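Local coordinates for uracil-DNA glycosylase (Sulfolobus tokodaii str. 7, PDB 4ZBY), which belongs to the uracil-DNA glycosylase superfamily and carries an iron-sulfur cluster and, at a separate site, bound uracil, at residues I110-L121 against Y152-Y163. Sequence-based numbering, arbitrary orientation.
Sequences IDIIMPKIIVTL and YKEKEIIVFPTY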
loop_
_atom_site.group_PDB
_atom_site.type_symbol
_atom_site.label_atom_id
_atom_site.label_comp_id
_atom_site.label_asym_id
_atom_site.label_seq_id
_atom_site.Cartn_x
_atom_site.Cartn_y
_atom_site.Cartn_z
ATOM N N ILE A 110 2.580 -0.012 -10.123
ATOM C CA ILE A 110 1.665 -1.104 -10.448
ATOM C C ILE A 110 1.863 -1.577 -11.891
ATOM O O ILE A 110 1.882 -2.785 -12.146
ATOM C CB ILE A 110 0.200 -0.691 -10.222
ATOM C CG1 ILE A 110 -0.044 -0.387 -8.754
ATOM C CG2 ILE A 110 -0.763 -1.787 -10.719
ATOM C CD1 ILE A 110 -1.393 0.263 -8.508
ATOM N N ASP A 111 2.036 -0.637 -12.822
ATOM C CA ASP A 111 2.219 -0.970 -14.239
ATOM C C ASP A 111 3.393 -1.891 -14.465
ATOM O O ASP A 111 3.367 -2.756 -15.362
ATOM C CB ASP A 111 2.433 0.304 -15.065
ATOM C CG ASP A 111 1.149 0.997 -15.384
ATOM O OD1 ASP A 111 0.104 0.438 -15.010
ATOM O OD2 ASP A 111 1.175 2.083 -16.019
ATOM N N ILE A 112 4.429 -1.703 -13.654
ATOM C CA ILE A 112 5.652 -2.462 -13.803
ATOM C C ILE A 112 5.556 -3.785 -13.058
ATOM O O ILE A 112 5.872 -4.835 -13.620
ATOM C CB ILE A 112 6.867 -1.670 -13.296
ATOM C CG1 ILE A 112 7.250 -0.567 -14.295
ATOM C CG2 ILE A 112 8.049 -2.593 -13.035
ATOM C CD1 ILE A 112 7.998 0.586 -13.645
ATOM N N ILE A 113 5.127 -3.739 -11.804
ATOM C CA ILE A 113 5.074 -4.951 -11.004
ATOM C C ILE A 113 3.989 -5.942 -11.458
ATOM O O ILE A 113 4.241 -7.150 -11.509
ATOM C CB ILE A 113 4.887 -4.585 -9.525
ATOM C CG1 ILE A 113 6.117 -3.805 -9.040
ATOM C CG2 ILE A 113 4.750 -5.834 -8.686
ATOM C CD1 ILE A 113 5.895 -3.071 -7.735
ATOM N N MET A 114 2.800 -5.433 -11.786
ATOM C CA MET A 114 1.646 -6.272 -12.127
ATOM C C MET A 114 1.449 -7.412 -11.144
ATOM O O MET A 114 1.399 -8.590 -11.540
ATOM C CB MET A 114 1.769 -6.820 -13.565
ATOM C CG MET A 114 1.699 -5.715 -14.606
ATOM S SD MET A 114 0.116 -4.841 -14.557
ATOM C CE MET A 114 -0.964 -6.188 -15.080
ATOM N N PRO A 115 1.291 -7.074 -9.862
ATOM C CA PRO A 115 1.138 -8.118 -8.841
ATOM C C PRO A 115 -0.147 -8.938 -9.003
ATOM O O PRO A 115 -1.159 -8.479 -9.592
ATOM C CB PRO A 115 1.114 -7.316 -7.549
ATOM C CG PRO A 115 0.415 -6.016 -7.967
ATOM C CD PRO A 115 0.976 -5.733 -9.335
ATOM N N LYS A 116 -0.109 -10.167 -8.496
ATOM C CA LYS A 116 -1.310 -10.994 -8.427
ATOM C C LYS A 116 -2.366 -10.347 -7.517
ATOM O O LYS A 116 -3.572 -10.421 -7.781
ATOM C CB LYS A 116 -0.956 -12.393 -7.887
ATOM C CG LYS A 116 -2.155 -13.343 -7.788
ATOM C CD LYS A 116 -1.704 -14.727 -7.272
ATOM C CE LYS A 116 -2.827 -15.760 -7.372
ATOM N NZ LYS A 116 -2.402 -17.106 -6.883
ATOM N N ILE A 117 -1.891 -9.788 -6.416
ATOM C CA ILE A 117 -2.757 -9.227 -5.382
ATOM C C ILE A 117 -2.253 -7.856 -4.979
ATOM O O ILE A 117 -1.038 -7.679 -4.759
ATOM C CB ILE A 117 -2.787 -10.133 -4.135
ATOM C CG1 ILE A 117 -3.349 -11.508 -4.465
ATOM C CG2 ILE A 117 -3.569 -9.485 -2.961
ATOM C CD1 ILE A 117 -3.003 -12.556 -3.449
ATOM N N ILE A 118 -3.172 -6.891 -4.878
ATOM C CA ILE A 118 -2.870 -5.645 -4.189
ATOM C C ILE A 118 -3.664 -5.602 -2.898
ATOM O O ILE A 118 -4.889 -5.672 -2.921
ATOM C CB ILE A 118 -3.210 -4.407 -5.024
ATOM C CG1 ILE A 118 -2.321 -4.343 -6.269
ATOM C CG2 ILE A 118 -3.006 -3.147 -4.186
ATOM C CD1 ILE A 118 -2.789 -3.319 -7.303
ATOM N N VAL A 119 -2.962 -5.506 -1.773
ATOM C CA VAL A 119 -3.632 -5.327 -0.484
ATOM C C VAL A 119 -3.675 -3.835 -0.176
ATOM O O VAL A 119 -2.618 -3.211 -0.042
ATOM C CB VAL A 119 -2.881 -6.078 0.633
ATOM C CG1 VAL A 119 -3.567 -5.902 1.968
ATOM C CG2 VAL A 119 -2.760 -7.557 0.268
ATOM N N THR A 120 -4.881 -3.266 -0.120
ATOM C CA THR A 120 -5.002 -1.828 0.127
ATOM C C THR A 120 -5.300 -1.660 1.603
ATOM O O THR A 120 -6.388 -1.975 2.104
ATOM C CB THR A 120 -6.069 -1.120 -0.754
ATOM O OG1 THR A 120 -7.321 -1.784 -0.641
ATOM C CG2 THR A 120 -5.676 -1.150 -2.233
ATOM N N LEU A 121 -4.290 -1.155 2.295
ATOM C CA LEU A 121 -4.321 -0.997 3.739
ATOM C C LEU A 121 -4.938 0.346 4.087
ATOM O O LEU A 121 -4.265 1.383 4.015
ATOM C CB LEU A 121 -2.891 -1.086 4.320
ATOM C CG LEU A 121 -2.086 -2.364 4.031
ATOM C CD1 LEU A 121 -0.597 -2.116 4.357
ATOM C CD2 LEU A 121 -2.657 -3.533 4.846
ATOM N N TYR A 152 -6.873 -5.624 -15.604
ATOM C CA TYR A 152 -5.897 -4.582 -15.884
ATOM C C TYR A 152 -4.861 -5.061 -16.879
ATOM O O TYR A 152 -4.143 -6.020 -16.614
ATOM C CB TYR A 152 -5.199 -4.115 -14.602
ATOM C CG TYR A 152 -4.515 -2.782 -14.782
ATOM C CD1 TYR A 152 -5.164 -1.743 -15.438
ATOM C CD2 TYR A 152 -3.226 -2.560 -14.315
ATOM C CE1 TYR A 152 -4.557 -0.525 -15.615
ATOM C CE2 TYR A 152 -2.605 -1.341 -14.501
ATOM C CZ TYR A 152 -3.285 -0.324 -15.155
ATOM O OH TYR A 152 -2.697 0.899 -15.343
ATOM N N LYS A 153 -4.779 -4.360 -18.007
ATOM C CA LYS A 153 -3.914 -4.737 -19.134
ATOM C C LYS A 153 -4.211 -6.179 -19.500
ATOM O O LYS A 153 -5.378 -6.554 -19.654
ATOM C CB LYS A 153 -2.423 -4.536 -18.792
ATOM C CG LYS A 153 -2.087 -3.102 -18.403
ATOM C CD LYS A 153 -0.593 -2.881 -18.176
ATOM C CE LYS A 153 -0.308 -1.432 -17.797
ATOM N NZ LYS A 153 -0.860 -0.480 -18.805
ATOM N N GLU A 154 -3.172 -7.009 -19.574
ATOM C CA GLU A 154 -3.340 -8.383 -20.048
ATOM C C GLU A 154 -3.782 -9.332 -18.935
ATOM O O GLU A 154 -4.118 -10.484 -19.191
ATOM C CB GLU A 154 -2.037 -8.892 -20.683
ATOM C CG GLU A 154 -0.941 -9.282 -19.688
ATOM C CD GLU A 154 -0.105 -8.103 -19.194
ATOM O OE1 GLU A 154 -0.276 -6.971 -19.697
ATOM O OE2 GLU A 154 0.738 -8.316 -18.297
ATOM N N LYS A 155 -3.794 -8.838 -17.702
ATOM C CA LYS A 155 -4.024 -9.683 -16.541
ATOM C C LYS A 155 -5.262 -9.305 -15.742
ATOM O O LYS A 155 -6.017 -8.409 -16.111
ATOM C CB LYS A 155 -2.807 -9.632 -15.606
ATOM C CG LYS A 155 -1.538 -10.249 -16.170
ATOM C CD LYS A 155 -0.301 -9.853 -15.350
ATOM C CE LYS A 155 0.955 -10.537 -15.881
ATOM N NZ LYS A 155 2.221 -9.826 -15.522
ATOM N N GLU A 156 -5.460 -10.032 -14.651
ATOM C CA GLU A 156 -6.384 -9.662 -13.599
ATOM C C GLU A 156 -5.545 -9.387 -12.371
ATOM O O GLU A 156 -4.541 -10.071 -12.143
ATOM C CB GLU A 156 -7.380 -10.771 -13.284
ATOM C CG GLU A 156 -8.398 -11.078 -14.362
ATOM C CD GLU A 156 -9.401 -12.128 -13.911
ATOM O OE1 GLU A 156 -9.090 -12.869 -12.952
ATOM O OE2 GLU A 156 -10.497 -12.209 -14.505
ATOM N N ILE A 157 -5.948 -8.401 -11.582
ATOM C CA ILE A 157 -5.322 -8.160 -10.291
ATOM C C ILE A 157 -6.396 -8.320 -9.240
ATOM O O ILE A 157 -7.512 -7.817 -9.407
ATOM C CB ILE A 157 -4.699 -6.752 -10.200
ATOM C CG1 ILE A 157 -3.511 -6.655 -11.167
ATOM C CG2 ILE A 157 -4.226 -6.465 -8.762
ATOM C CD1 ILE A 157 -2.984 -5.256 -11.352
ATOM N N ILE A 158 -6.086 -9.055 -8.183
ATOM C CA ILE A 158 -7.032 -9.215 -7.082
ATOM C C ILE A 158 -6.785 -8.117 -6.073
ATOM O O ILE A 158 -5.688 -8.024 -5.516
ATOM C CB ILE A 158 -6.862 -10.558 -6.395
ATOM C CG1 ILE A 158 -7.141 -11.698 -7.379
ATOM C CG2 ILE A 158 -7.764 -10.642 -5.215
ATOM C CD1 ILE A 158 -6.676 -13.054 -6.864
ATOM N N VAL A 159 -7.784 -7.279 -5.840
ATOM C CA VAL A 159 -7.634 -6.197 -4.878
ATOM C C VAL A 159 -8.323 -6.589 -3.582
ATOM O O VAL A 159 -9.488 -6.989 -3.575
ATOM C CB VAL A 159 -8.215 -4.858 -5.402
ATOM C CG1 VAL A 159 -8.181 -3.777 -4.295
ATOM C CG2 VAL A 159 -7.448 -4.390 -6.628
ATOM N N PHE A 160 -7.595 -6.488 -2.483
ATOM C CA PHE A 160 -8.131 -6.898 -1.198
ATOM C C PHE A 160 -7.965 -5.803 -0.161
ATOM O O PHE A 160 -6.871 -5.598 0.356
ATOM C CB PHE A 160 -7.434 -8.185 -0.722
ATOM C CG PHE A 160 -8.197 -8.924 0.312
ATOM C CD1 PHE A 160 -8.825 -10.116 -0.004
ATOM C CD2 PHE A 160 -8.330 -8.418 1.607
ATOM C CE1 PHE A 160 -9.579 -10.794 0.957
ATOM C CE2 PHE A 160 -9.081 -9.099 2.576
ATOM C CZ PHE A 160 -9.681 -10.288 2.250
ATOM N N PRO A 161 -9.059 -5.089 0.151
ATOM C CA PRO A 161 -8.927 -4.012 1.122
ATOM C C PRO A 161 -8.940 -4.530 2.554
ATOM O O PRO A 161 -9.698 -5.437 2.844
ATOM C CB PRO A 161 -10.176 -3.143 0.867
ATOM C CG PRO A 161 -10.727 -3.617 -0.451
ATOM C CD PRO A 161 -10.361 -5.069 -0.537
ATOM N N THR A 162 -8.123 -3.954 3.424
ATOM C CA THR A 162 -8.177 -4.238 4.856
ATOM C C THR A 162 -8.134 -2.945 5.670
ATOM O O THR A 162 -7.939 -1.857 5.126
ATOM C CB THR A 162 -7.004 -5.115 5.306
ATOM O OG1 THR A 162 -5.817 -4.311 5.406
ATOM C CG2 THR A 162 -6.748 -6.256 4.310
ATOM N N TYR A 163 -8.311 -3.062 6.983
ATOM C CA TYR A 163 -8.097 -1.917 7.853
ATOM C C TYR A 163 -6.615 -1.616 7.844
ATOM O O TYR A 163 -5.804 -2.466 7.502
ATOM C CB TYR A 163 -8.592 -2.191 9.271
ATOM C CG TYR A 163 -10.096 -2.237 9.412
ATOM C CD1 TYR A 163 -10.908 -1.307 8.763
ATOM C CD2 TYR A 163 -10.705 -3.195 10.207
ATOM C CE1 TYR A 163 -12.285 -1.344 8.894
ATOM C CE2 TYR A 163 -12.086 -3.233 10.353
ATOM C CZ TYR A 163 -12.869 -2.310 9.690
ATOM O OH TYR A 163 -14.241 -2.350 9.822
HETATM O O HOH W 1 -1.091 3.789 -15.429
HETATM O O HOH W 2 -1.572 -9.779 -12.140
HETATM O O HOH W 3 -4.486 -12.044 -9.889
#
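M114, just past the end of helix 96-113, curls into the type II' turn from Y152 to K155. Bent at both chi2 and chi3 (-62° and -66°), its chain runs roughly at right angles to the Y152 side chain, in the modelled conformer of two, and sets SD obliquely beside the ring, 4.1 Å from Y152 CD2, a Met-aromatic contact. Its methyl CE is tucked against Y152 O and the CD of K155. In that conformer the Y152 hydroxyl donates to the syn lone pair of D111 OD1 (2.9 Å from OH); carboxylate and ring planes lie only 26° apart, with OD1 near the ring plane at its edge. K153 lays CG over the centre of one ring face and brings NZ to 4.0 Å from D111 OD1, short of a salt bridge. I157 turns CD1 toward I110 CG2 and puts CG2 3.8 Å from I118 CD1.

Beyond it, neighbouring strands 117-121 and 155-162 pair in parallel inside the mixed sheet, from I158 N to K116 O (2.9 Å) through T162 N to T120 O; the turn joins 155-162 to antiparallel 148-152 as a beta hairpin. T120 OG1 rests against P161 CA and CB and is hydrogen-bonded to T126 OG1. Helices 123-133 and 172-190 cover the two faces, an alpha/beta arrangement. At the helix end D111 OD1 takes the Y152 hydroxyl, OD2 a water, and nearby K153 may favour the charged carboxylate.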